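Local coordinates for protein 1,3-alpha-isomaltosidase (Kribbella flavida DSM 17836, PDB 5X3I) that hydrolyses the alpha-1,3-glucosidic linkages of the cyclic tetrasaccharide cyclobis-(1-6)-alpha-nigerosyl, yielding isomaltose in the intracellular breakdown of this starch-derived sugar, at residues L180-R185 and A252-T257; D184-F189 and A227-A232; G341-R346 and E454-L459; D450-K455 and R502-L507. The protein carries 1 engineered substitution. One frame throughout, in Å; residues are numbered along the deposited sequence.

Contact 1 of 4, residues L180-R185 and A252-T257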
# COMPACT_ATOMS: atom_id res chain seq x y z
N LEU A 180 -14.91 23.00 -9.86
CA LEU A 180 -15.91 21.98 -9.55
C LEU A 180 -17.31 22.56 -9.68
O LEU A 180 -17.51 23.76 -9.52
CB LEU A 180 -15.71 21.43 -8.14
CG LEU A 180 -14.32 20.91 -7.79
CD1 LEU A 180 -14.30 20.32 -6.40
CD2 LEU A 180 -13.85 19.90 -8.82
N GLN A 181 -18.27 21.70 -9.97
CA GLN A 181 -19.66 22.13 -10.04
C GLN A 181 -20.42 21.52 -8.88
O GLN A 181 -19.87 20.74 -8.11
CB GLN A 181 -20.29 21.72 -11.37
CG GLN A 181 -19.59 22.32 -12.59
CD GLN A 181 -20.05 21.71 -13.90
OE1 GLN A 181 -20.25 20.50 -14.00
NE2 GLN A 181 -20.20 22.54 -14.92
N ASP A 182 -21.70 21.87 -8.76
CA ASP A 182 -22.51 21.35 -7.66
C ASP A 182 -22.83 19.89 -7.91
O ASP A 182 -23.11 19.49 -9.04
CB ASP A 182 -23.79 22.16 -7.50
CG ASP A 182 -23.53 23.58 -7.04
OD1 ASP A 182 -23.46 23.80 -5.81
OD2 ASP A 182 -23.39 24.48 -7.90
N GLY A 183 -22.78 19.09 -6.86
CA GLY A 183 -23.04 17.67 -6.98
C GLY A 183 -21.85 16.88 -7.48
O GLY A 183 -21.91 15.65 -7.58
N ASP A 184 -20.76 17.57 -7.79
CA ASP A 184 -19.54 16.90 -8.21
C ASP A 184 -18.93 16.15 -7.03
O ASP A 184 -18.85 16.67 -5.93
CB ASP A 184 -18.52 17.89 -8.77
CG ASP A 184 -18.59 17.99 -10.28
OD1 ASP A 184 -19.26 17.15 -10.91
OD2 ASP A 184 -17.94 18.89 -10.85
N ARG A 185 -18.52 14.91 -7.29
CA ARG A 185 -17.81 14.10 -6.30
C ARG A 185 -16.38 13.88 -6.76
O ARG A 185 -16.10 13.90 -7.95
CB ARG A 185 -18.50 12.75 -6.09
CG ARG A 185 -19.49 12.71 -4.95
CD ARG A 185 -20.82 13.34 -5.31
NE ARG A 185 -21.74 13.25 -4.19
CZ ARG A 185 -23.00 13.68 -4.22
NH1 ARG A 185 -23.49 14.23 -5.32
NH2 ARG A 185 -23.76 13.57 -3.14
N ALA A 252 -12.72 23.01 -1.07
CA ALA A 252 -13.72 23.77 -0.34
C ALA A 252 -14.49 24.55 -1.38
O ALA A 252 -13.94 24.93 -2.40
CB ALA A 252 -13.07 24.68 0.68
N GLY A 253 -15.77 24.77 -1.13
CA GLY A 253 -16.61 25.43 -2.11
C GLY A 253 -16.58 24.73 -3.45
O GLY A 253 -16.69 23.51 -3.53
N ASN A 254 -16.45 25.52 -4.50
CA ASN A 254 -16.47 25.03 -5.87
C ASN A 254 -15.09 24.76 -6.47
O ASN A 254 -14.96 24.61 -7.68
CB ASN A 254 -17.27 25.98 -6.75
CG ASN A 254 -18.74 25.61 -6.80
OD1 ASN A 254 -19.09 24.42 -6.89
ND2 ASN A 254 -19.61 26.60 -6.73
N GLU A 255 -14.05 24.82 -5.65
CA GLU A 255 -12.71 24.57 -6.17
C GLU A 255 -11.94 23.41 -5.52
O GLU A 255 -11.96 23.22 -4.31
CB GLU A 255 -11.88 25.84 -6.04
CG GLU A 255 -12.34 26.97 -6.95
CD GLU A 255 -11.39 28.14 -6.90
OE1 GLU A 255 -10.96 28.61 -7.98
OE2 GLU A 255 -11.08 28.58 -5.78
N LEU A 256 -11.24 22.65 -6.36
CA LEU A 256 -10.27 21.66 -5.88
C LEU A 256 -8.87 22.22 -6.04
O LEU A 256 -8.42 22.47 -7.15
CB LEU A 256 -10.40 20.34 -6.63
CG LEU A 256 -9.23 19.36 -6.45
CD1 LEU A 256 -9.15 18.86 -5.01
CD2 LEU A 256 -9.34 18.18 -7.42
N THR A 257 -8.18 22.43 -4.92
CA THR A 257 -6.83 22.96 -4.96
C THR A 257 -5.80 21.84 -5.05
O THR A 257 -5.81 20.94 -4.22
CB THR A 257 -6.53 23.84 -3.73
OG1 THR A 257 -7.44 24.94 -3.68
CG2 THR A 257 -5.11 24.36 -3.80
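Leu180 sets its isobutyl group obliquely against Leu256, at the start of strand 255-261. Its CD1 lies 3.9 Å from CB of Leu256, and CD2 of Leu180 reaches the same CB at 4.1 Å. With CG anti to its own carbonyl carbon (chi1 -53°), Leu180 leans over the peptide link between Glu255 and Leu256, so that CD1 also comes to 3.8 Å of Leu256 N. At the root of this side chain, Leu180 N donates to Asn254 O over 2.7 Å, with 156° at the hydrogen and the donor tilted out of the carbonyl plane.

Both segments bend sharply, Gln181 to Asp184 in a type II turn and Ala252 to Glu255 in a type II' turn that closes the beta-hairpin of strands 247-252 and 255-261 in a six-stranded antiparallel sheet. Arg199 of a nearby loop ties the turns together, giving hydrogen bonds to Gln181 O, Asp184 O and Gly253 O. Because Leu178 pairs with Leu256 through the backbone, the Leu180 bond carries the antiparallel pairing of strands 170-179 and 255-261 into the turns. While the polar side chains of Asn254 and Asp182 lie at the exposed margin, one short backbone bond and the buried leucine pair hold the loop to the hairpin.

Contact 2 of 4, residues D184-F189 and A227-A232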
# COMPACT_ATOMS: atom_id res chain seq x y z
N ASP A 184 -20.76 17.57 -7.79
CA ASP A 184 -19.54 16.90 -8.21
C ASP A 184 -18.93 16.15 -7.03
O ASP A 184 -18.85 16.67 -5.93
CB ASP A 184 -18.52 17.89 -8.77
CG ASP A 184 -18.59 17.99 -10.28
OD1 ASP A 184 -19.26 17.15 -10.91
OD2 ASP A 184 -17.94 18.89 -10.85
N ARG A 185 -18.52 14.91 -7.29
CA ARG A 185 -17.81 14.10 -6.30
C ARG A 185 -16.38 13.88 -6.76
O ARG A 185 -16.10 13.90 -7.95
CB ARG A 185 -18.50 12.75 -6.09
CG ARG A 185 -19.49 12.71 -4.95
CD ARG A 185 -20.82 13.34 -5.31
NE ARG A 185 -21.74 13.25 -4.19
CZ ARG A 185 -23.00 13.68 -4.22
NH1 ARG A 185 -23.49 14.23 -5.32
NH2 ARG A 185 -23.76 13.57 -3.14
N LEU A 186 -15.47 13.70 -5.81
CA LEU A 186 -14.09 13.40 -6.13
C LEU A 186 -13.74 11.99 -5.66
O LEU A 186 -13.67 11.73 -4.47
CB LEU A 186 -13.15 14.42 -5.48
CG LEU A 186 -13.53 15.89 -5.71
CD1 LEU A 186 -12.67 16.80 -4.83
CD2 LEU A 186 -13.39 16.27 -7.17
N VAL A 187 -13.53 11.08 -6.62
CA VAL A 187 -13.31 9.66 -6.30
C VAL A 187 -12.05 9.16 -6.98
O VAL A 187 -11.90 9.30 -8.19
CB VAL A 187 -14.52 8.80 -6.71
CG1 VAL A 187 -14.24 7.29 -6.47
CG2 VAL A 187 -15.76 9.24 -5.95
N GLY A 188 -11.12 8.61 -6.21
CA GLY A 188 -9.79 8.45 -6.79
C GLY A 188 -8.66 8.46 -5.79
O GLY A 188 -8.79 8.03 -4.65
N PHE A 189 -7.54 8.95 -6.29
CA PHE A 189 -6.34 9.24 -5.51
C PHE A 189 -5.69 7.96 -5.02
O PHE A 189 -4.98 7.96 -4.03
CB PHE A 189 -6.68 10.14 -4.32
CG PHE A 189 -7.42 11.40 -4.69
CD1 PHE A 189 -6.74 12.51 -5.17
CD2 PHE A 189 -8.80 11.49 -4.54
CE1 PHE A 189 -7.42 13.67 -5.51
CE2 PHE A 189 -9.49 12.65 -4.88
CZ PHE A 189 -8.80 13.74 -5.36
N ALA A 227 -7.92 11.24 -10.10
CA ALA A 227 -9.27 11.09 -9.55
C ALA A 227 -10.35 11.32 -10.60
O ALA A 227 -10.13 12.00 -11.59
CB ALA A 227 -9.47 12.05 -8.40
N HIS A 228 -11.53 10.77 -10.32
CA HIS A 228 -12.71 11.06 -11.10
C HIS A 228 -13.34 12.35 -10.57
O HIS A 228 -13.42 12.55 -9.36
CB HIS A 228 -13.74 9.92 -11.01
CG HIS A 228 -13.30 8.65 -11.66
ND1 HIS A 228 -13.67 8.30 -12.94
CD2 HIS A 228 -12.52 7.63 -11.21
CE1 HIS A 228 -13.14 7.13 -13.25
NE2 HIS A 228 -12.44 6.70 -12.22
N VAL A 229 -13.80 13.21 -11.47
CA VAL A 229 -14.72 14.26 -11.06
C VAL A 229 -16.06 13.91 -11.68
O VAL A 229 -16.27 14.07 -12.88
CB VAL A 229 -14.27 15.66 -11.50
CG1 VAL A 229 -15.14 16.73 -10.86
CG2 VAL A 229 -12.80 15.87 -11.15
N VAL A 230 -16.98 13.45 -10.85
CA VAL A 230 -18.19 12.81 -11.35
C VAL A 230 -19.39 13.44 -10.69
O VAL A 230 -19.43 13.57 -9.47
CB VAL A 230 -18.16 11.28 -11.10
CG1 VAL A 230 -17.59 10.98 -9.73
CG2 VAL A 230 -19.55 10.69 -11.24
N GLY A 231 -20.38 13.80 -11.49
CA GLY A 231 -21.39 14.73 -11.01
C GLY A 231 -22.78 14.48 -11.54
O GLY A 231 -22.98 13.67 -12.45
N ALA A 232 -23.73 15.20 -10.97
CA ALA A 232 -25.15 14.90 -11.12
C ALA A 232 -25.66 14.95 -12.56
O ALA A 232 -26.41 14.07 -12.97
CB ALA A 232 -25.96 15.86 -10.26
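Phe189 presents one ring face to Ala227, whose CB sits 3.7 Å from the ring centroid and 18° off the ring normal, a CH-pi contact displaced toward CZ. Having CG anti to the carbonyl carbon (chi1 -53°) brings this ring back over the neighbouring strand, and Tyr249 meets it edge to face. The His228 ring instead uses its edge here: Val187 O lies in its plane, 3.5 Å from CD2 of His228, while its NE2 is hydrogen-bonded to Ser556 O. Phe226, Phe659 and Phe660 make edge-to-face contacts with the same imidazole.

Between the strands, Arg185 with Val230 and Val187 with His228 form antiparallel hydrogen-bonded pairs, the shortest bond being His228 N to Val187 O at 2.6 Å. Gly188 faces Ala227 so closely, CA to CA 3.9 Å, that a CB on the glycine would clash. Asp184 OD1 lies 3.2 Å from Gly231 CA, again where a side chain would not fit, and OD2 of Asp184 touches Val229 CG1 while accepting the Gln181 amide. An alanine in place of Asp184 removes the carboxylate and would probably leave the Gln181 N-H without its acceptor and open a gap beside Val229 and Gly231.

In the N-terminal galactose mutarotase-like region of this family 31 enzyme, strand 185-188 is an edge strand of a five-stranded mixed sheet, with strand 223-230 paired on its inner side and strand 237-241 beyond. Leu186 and Val229, side by side on one face, meet Leu180, whereas His228 on the other packs against Pro277 and Val280 of helix 277-288.

Contact 3 of 4, residues G341-R346 and E454-L459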
# COMPACT_ATOMS: atom_id res chain seq x y z
N GLY A 341 18.85 -13.23 4.43
CA GLY A 341 18.64 -12.78 3.08
C GLY A 341 17.22 -12.85 2.55
O GLY A 341 16.93 -12.19 1.62
N ILE A 342 16.38 -13.69 3.15
CA ILE A 342 15.01 -13.88 2.75
C ILE A 342 14.93 -14.34 1.31
O ILE A 342 14.09 -13.92 0.57
CB ILE A 342 14.12 -12.64 2.96
CG1 ILE A 342 14.61 -11.77 4.11
CG2 ILE A 342 12.67 -13.01 3.16
CD1 ILE A 342 14.48 -12.35 5.49
N THR A 343 15.85 -15.20 0.93
CA THR A 343 15.84 -15.82 -0.36
C THR A 343 16.27 -17.28 -0.26
O THR A 343 16.50 -17.91 -1.23
CB THR A 343 16.65 -15.02 -1.41
OG1 THR A 343 16.40 -15.52 -2.71
CG2 THR A 343 18.11 -15.11 -1.09
N ILE A 344 16.34 -17.78 0.96
CA ILE A 344 16.74 -19.17 1.23
C ILE A 344 15.87 -19.82 2.32
O ILE A 344 15.55 -19.18 3.31
CB ILE A 344 18.24 -19.22 1.67
CG1 ILE A 344 19.15 -18.86 0.49
CG2 ILE A 344 18.62 -20.57 2.25
CD1 ILE A 344 20.60 -18.70 0.88
N TRP A 345 15.46 -21.08 2.13
CA TRP A 345 14.64 -21.75 3.14
C TRP A 345 15.37 -21.81 4.49
O TRP A 345 16.56 -22.09 4.53
CB TRP A 345 14.27 -23.18 2.70
CG TRP A 345 13.32 -23.30 1.55
CD1 TRP A 345 13.63 -23.47 0.23
CD2 TRP A 345 11.89 -23.30 1.62
NE1 TRP A 345 12.49 -23.57 -0.53
CE2 TRP A 345 11.40 -23.47 0.30
CE3 TRP A 345 10.97 -23.18 2.66
CZ2 TRP A 345 10.05 -23.51 0.02
CZ3 TRP A 345 9.63 -23.23 2.37
CH2 TRP A 345 9.18 -23.39 1.06
N ARG A 346 14.68 -21.54 5.58
CA ARG A 346 15.29 -21.65 6.90
C ARG A 346 15.88 -23.05 7.12
O ARG A 346 15.27 -24.06 6.74
CB ARG A 346 14.30 -21.33 8.01
CG ARG A 346 14.93 -21.38 9.40
CD ARG A 346 14.14 -20.56 10.42
NE ARG A 346 12.86 -21.17 10.76
CZ ARG A 346 12.63 -21.85 11.88
NH1 ARG A 346 13.60 -22.04 12.77
NH2 ARG A 346 11.43 -22.34 12.11
N GLU A 454 17.46 -12.99 -9.45
CA GLU A 454 18.20 -14.21 -9.80
C GLU A 454 18.40 -15.09 -8.57
O GLU A 454 18.44 -16.29 -8.67
CB GLU A 454 19.55 -13.89 -10.44
CG GLU A 454 20.29 -15.10 -10.99
CD GLU A 454 19.60 -15.74 -12.20
OE1 GLU A 454 18.66 -15.15 -12.77
OE2 GLU A 454 20.02 -16.84 -12.58
N LYS A 455 18.51 -14.46 -7.40
CA LYS A 455 18.68 -15.21 -6.16
C LYS A 455 17.44 -16.04 -5.82
O LYS A 455 17.54 -17.06 -5.13
CB LYS A 455 19.01 -14.24 -5.01
CG LYS A 455 20.24 -13.37 -5.30
CD LYS A 455 20.70 -12.59 -4.09
CE LYS A 455 21.91 -11.70 -4.45
NZ LYS A 455 23.02 -12.48 -5.04
N ARG A 456 16.28 -15.59 -6.31
CA ARG A 456 15.02 -16.27 -6.08
C ARG A 456 14.64 -17.26 -7.20
O ARG A 456 13.63 -17.97 -7.10
CB ARG A 456 13.89 -15.25 -5.91
CG ARG A 456 13.92 -14.45 -4.60
CD ARG A 456 14.92 -13.30 -4.59
NE ARG A 456 14.78 -12.56 -3.34
CZ ARG A 456 15.67 -11.73 -2.83
NH1 ARG A 456 16.82 -11.47 -3.45
NH2 ARG A 456 15.41 -11.15 -1.66
N ARG A 457 15.43 -17.29 -8.28
CA ARG A 457 15.03 -18.03 -9.47
C ARG A 457 14.79 -19.52 -9.19
O ARG A 457 13.81 -20.09 -9.68
CB ARG A 457 16.07 -17.88 -10.59
CG ARG A 457 15.73 -18.65 -11.87
CD ARG A 457 16.62 -18.24 -13.05
NE ARG A 457 16.40 -16.84 -13.38
CZ ARG A 457 15.37 -16.38 -14.08
NH1 ARG A 457 14.46 -17.23 -14.57
NH2 ARG A 457 15.25 -15.08 -14.31
N TYR A 458 15.65 -20.14 -8.40
CA TYR A 458 15.49 -21.57 -8.09
C TYR A 458 14.18 -21.85 -7.34
O TYR A 458 13.66 -22.96 -7.40
CB TYR A 458 16.68 -22.09 -7.28
CG TYR A 458 16.65 -21.71 -5.82
CD1 TYR A 458 17.03 -20.45 -5.41
CD2 TYR A 458 16.25 -22.62 -4.86
CE1 TYR A 458 17.01 -20.09 -4.07
CE2 TYR A 458 16.22 -22.28 -3.51
CZ TYR A 458 16.60 -21.01 -3.13
OH TYR A 458 16.57 -20.65 -1.81
N LEU A 459 13.64 -20.85 -6.65
CA LEU A 459 12.38 -21.03 -5.94
C LEU A 459 11.23 -21.25 -6.92
O LEU A 459 10.35 -22.07 -6.66
CB LEU A 459 12.06 -19.84 -5.03
CG LEU A 459 13.05 -19.52 -3.92
CD1 LEU A 459 12.83 -18.10 -3.41
CD2 LEU A 459 12.94 -20.53 -2.77
O HOH W 1 18.53 -11.24 -0.73
O HOH W 2 13.02 -10.87 0.17
O HOH W 3 16.97 -22.85 0.14
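Thr343 and Arg456 bring the two backbones nearest, with CA atoms 5.8 Å apart. Segment 341-346 is an irregular loop, whereas Glu454 to Arg457 form a type I turn that links helix 446-454 to helix 457-461. Tyr458 OH donates to Thr343 O over 2.8 Å, and the carbonyl oxygen lies at the ring edge. The same hydroxyl accepts from water 3, itself the acceptor of Trp345 N, so one phenol grips the loop at two points.

Thr343 crosses Arg456 at about a right angle, its CB centred 3.6 Å above the guanidinium plane. With OG1 anti to the backbone N (chi1 -168°), the hydroxyl is turned to Lys455 O, to which it gives a weak bond of 3.1 Å. The guanidinium is fixed round its rim: NE bonds Gln393 OE1, NH1 bonds Trp452 O, and NH2 donates in plane to water 2 at 3.0 Å. Water 1 donates to Gly341 O and accepts a weak bond from Arg456 NH1. On the apolar side, Leu459 CD2 packs obliquely on the Trp345 indole, 3.8 Å from its NE1.

This is the layout of a TIM barrel: the loop following strand 330-333 rests on the helical connection that leads into strand 467-470. The side chain of Ile342 is about 9 Å from that of Ala471, the engineered alanine at the inferred nucleophile position, which places the contact near the active site.

Contact 4 of 4, residues D450-K455 and R502-L507. With GOL (glycerol), chain P; SO4 (sulfate ion), chain I.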
# COMPACT_ATOMS: atom_id res chain seq x y z
N ASP A 450 17.40 -7.96 -12.47
CA ASP A 450 17.96 -9.28 -12.82
C ASP A 450 18.75 -9.89 -11.66
O ASP A 450 18.49 -11.02 -11.27
CB ASP A 450 18.88 -9.19 -14.04
CG ASP A 450 18.14 -8.93 -15.33
OD1 ASP A 450 16.90 -8.90 -15.34
OD2 ASP A 450 18.82 -8.75 -16.35
N TRP A 451 19.73 -9.14 -11.16
CA TRP A 451 20.61 -9.61 -10.10
C TRP A 451 19.86 -10.00 -8.83
O TRP A 451 20.08 -11.06 -8.27
CB TRP A 451 21.66 -8.55 -9.77
CG TRP A 451 22.72 -9.02 -8.82
CD1 TRP A 451 23.83 -9.74 -9.13
CD2 TRP A 451 22.78 -8.79 -7.41
NE1 TRP A 451 24.57 -9.98 -8.01
CE2 TRP A 451 23.95 -9.41 -6.94
CE3 TRP A 451 21.95 -8.13 -6.50
CZ2 TRP A 451 24.31 -9.38 -5.60
CZ3 TRP A 451 22.32 -8.10 -5.17
CH2 TRP A 451 23.49 -8.72 -4.74
N TRP A 452 18.95 -9.13 -8.40
CA TRP A 452 18.17 -9.38 -7.19
C TRP A 452 17.26 -10.61 -7.32
O TRP A 452 17.26 -11.48 -6.45
CB TRP A 452 17.31 -8.15 -6.86
CG TRP A 452 16.57 -8.24 -5.56
CD1 TRP A 452 15.24 -8.43 -5.39
CD2 TRP A 452 17.12 -8.12 -4.25
NE1 TRP A 452 14.92 -8.44 -4.05
CE2 TRP A 452 16.07 -8.26 -3.33
CE3 TRP A 452 18.41 -7.92 -3.76
CZ2 TRP A 452 16.26 -8.18 -1.95
CZ3 TRP A 452 18.61 -7.86 -2.38
CH2 TRP A 452 17.54 -7.99 -1.50
N THR A 453 16.49 -10.65 -8.39
CA THR A 453 15.54 -11.74 -8.60
C THR A 453 16.25 -13.06 -8.91
O THR A 453 15.70 -14.13 -8.63
CB THR A 453 14.52 -11.41 -9.73
OG1 THR A 453 15.21 -11.13 -10.95
CG2 THR A 453 13.65 -10.20 -9.34
N GLU A 454 17.46 -12.99 -9.45
CA GLU A 454 18.20 -14.21 -9.80
C GLU A 454 18.40 -15.09 -8.57
O GLU A 454 18.44 -16.29 -8.67
CB GLU A 454 19.55 -13.89 -10.44
CG GLU A 454 20.29 -15.10 -10.99
CD GLU A 454 19.60 -15.74 -12.20
OE1 GLU A 454 18.66 -15.15 -12.77
OE2 GLU A 454 20.02 -16.84 -12.58
N LYS A 455 18.51 -14.46 -7.40
CA LYS A 455 18.68 -15.21 -6.16
C LYS A 455 17.44 -16.04 -5.82
O LYS A 455 17.54 -17.06 -5.13
CB LYS A 455 19.01 -14.24 -5.01
CG LYS A 455 20.24 -13.37 -5.30
CD LYS A 455 20.70 -12.59 -4.09
CE LYS A 455 21.91 -11.70 -4.45
NZ LYS A 455 23.02 -12.48 -5.04
N ARG A 502 6.92 -5.16 -10.33
CA ARG A 502 7.29 -5.48 -11.70
C ARG A 502 8.46 -6.46 -11.75
O ARG A 502 8.47 -7.38 -12.57
CB ARG A 502 7.63 -4.18 -12.46
CG ARG A 502 8.07 -4.35 -13.90
CD ARG A 502 9.59 -4.31 -14.04
NE ARG A 502 10.02 -4.45 -15.42
CZ ARG A 502 10.23 -3.44 -16.26
NH1 ARG A 502 10.63 -3.69 -17.50
NH2 ARG A 502 10.06 -2.19 -15.86
N ALA A 503 9.45 -6.25 -10.89
CA ALA A 503 10.63 -7.11 -10.88
C ALA A 503 10.24 -8.57 -10.61
O ALA A 503 10.71 -9.47 -11.28
CB ALA A 503 11.63 -6.64 -9.86
N PHE A 504 9.39 -8.81 -9.62
CA PHE A 504 9.03 -10.19 -9.33
C PHE A 504 7.97 -10.72 -10.30
O PHE A 504 7.96 -11.92 -10.61
CB PHE A 504 8.63 -10.32 -7.87
CG PHE A 504 9.83 -10.34 -6.96
CD1 PHE A 504 10.48 -11.54 -6.67
CD2 PHE A 504 10.38 -9.17 -6.47
CE1 PHE A 504 11.63 -11.56 -5.89
CE2 PHE A 504 11.53 -9.20 -5.69
CZ PHE A 504 12.14 -10.40 -5.39
N GLY A 505 7.14 -9.84 -10.85
CA GLY A 505 6.28 -10.20 -11.96
C GLY A 505 7.11 -10.78 -13.11
O GLY A 505 6.80 -11.85 -13.64
N ASP A 506 8.19 -10.09 -13.45
CA ASP A 506 9.07 -10.49 -14.54
C ASP A 506 9.82 -11.80 -14.26
O ASP A 506 10.02 -12.58 -15.17
CB ASP A 506 10.08 -9.38 -14.86
CG ASP A 506 9.49 -8.28 -15.74
OD1 ASP A 506 8.33 -8.42 -16.18
OD2 ASP A 506 10.20 -7.30 -16.00
N LEU A 507 10.25 -12.00 -13.02
CA LEU A 507 10.84 -13.28 -12.63
C LEU A 507 9.89 -14.44 -12.96
O LEU A 507 10.28 -15.39 -13.61
CB LEU A 507 11.19 -13.30 -11.14
CG LEU A 507 11.66 -14.67 -10.63
CD1 LEU A 507 12.94 -15.09 -11.37
CD2 LEU A 507 11.87 -14.65 -9.13
C1 GOL P . 14.43 -9.36 -13.37
O1 GOL P . 13.20 -8.90 -12.82
C2 GOL P . 14.41 -10.60 -14.29
O2 GOL P . 13.85 -11.77 -13.67
C3 GOL P . 13.69 -10.28 -15.59
O3 GOL P . 13.93 -11.29 -16.55
S SO4 I . 10.69 -0.23 -19.01
O1 SO4 I . 9.47 -1.01 -19.18
O2 SO4 I . 11.85 -1.11 -18.98
O3 SO4 I . 10.83 0.72 -20.10
O4 SO4 I . 10.61 0.51 -17.75
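Thr453 and Phe504 make the close-packed part of this contact, with the threonine CG2 4.1 Å from the ring centroid and only 6° off the ring normal. The same methyl reaches Ala503 O at 3.6 Å, and Thr453 CB meets Leu507 CB. Beside it, the five-membered ring of Trp452 and the Phe504 ring touch rim to rim, their planes at 88° and neither lying over the other; Trp452 NE1 is 3.7 Å from Phe504 CZ. Phe468 adds an edge-to-face partner to Phe504.

The segments belong to helices 446-454 and 496-510 of the TIM barrel, which flank strand 467-470 in the chain; the helical pieces 450-454 and 502-507 cross at -62°, their axes 9.8 Å apart at closest approach. No direct hydrogen bond joins segments 450-455 and 502-507, whose meeting surface here is mainly apolar.

The other side is looser and occupied by small molecules, probably from the crystallisation liquor. OG1 of Thr453 stands between the backbone N and the carbonyl carbon, where it bonds Arg449 O and accepts a hydrogen bond from glycerol O2 at 3.1 Å; glycerol O1 bonds weakly to Ala503 O. Farther out, Arg502 NE pairs with Asp506 OD2 in a 2.9 Å salt bridge, in the guanidinium plane but above that of the carboxylate. A sulfate lies at another edge, held chiefly by Arg502 NH1 to its O2 at 3.2 Å. A leucine at Arg502 would probably cost the sulfate its guanidinium partner and deprive Asp506 of one positive mate, although Arg509 also bridges to its OD1.

Overall arrangement
The four contacts form two pairs in separate regions of the protein. Contacts 1 and 2, 9 Å apart between centres, share Asp184 and Arg185 and touch where Leu180 meets Val229 and Leu186, joining the two sheets of the N-terminal mutarotase-like region. Contacts 3 and 4 lie in the TIM barrel, 11 Å apart between centres; they share Glu454 and Lys455, and Arg456 packs on both Phe504 and Leu507. Between contacts 2 and 4 the nearest atoms are about 19 Å apart. The barrel pair approaches the active site, the Phe504 side chain being about 10 Å from that of Ala471, whereas contacts 1 and 2 lie away from it.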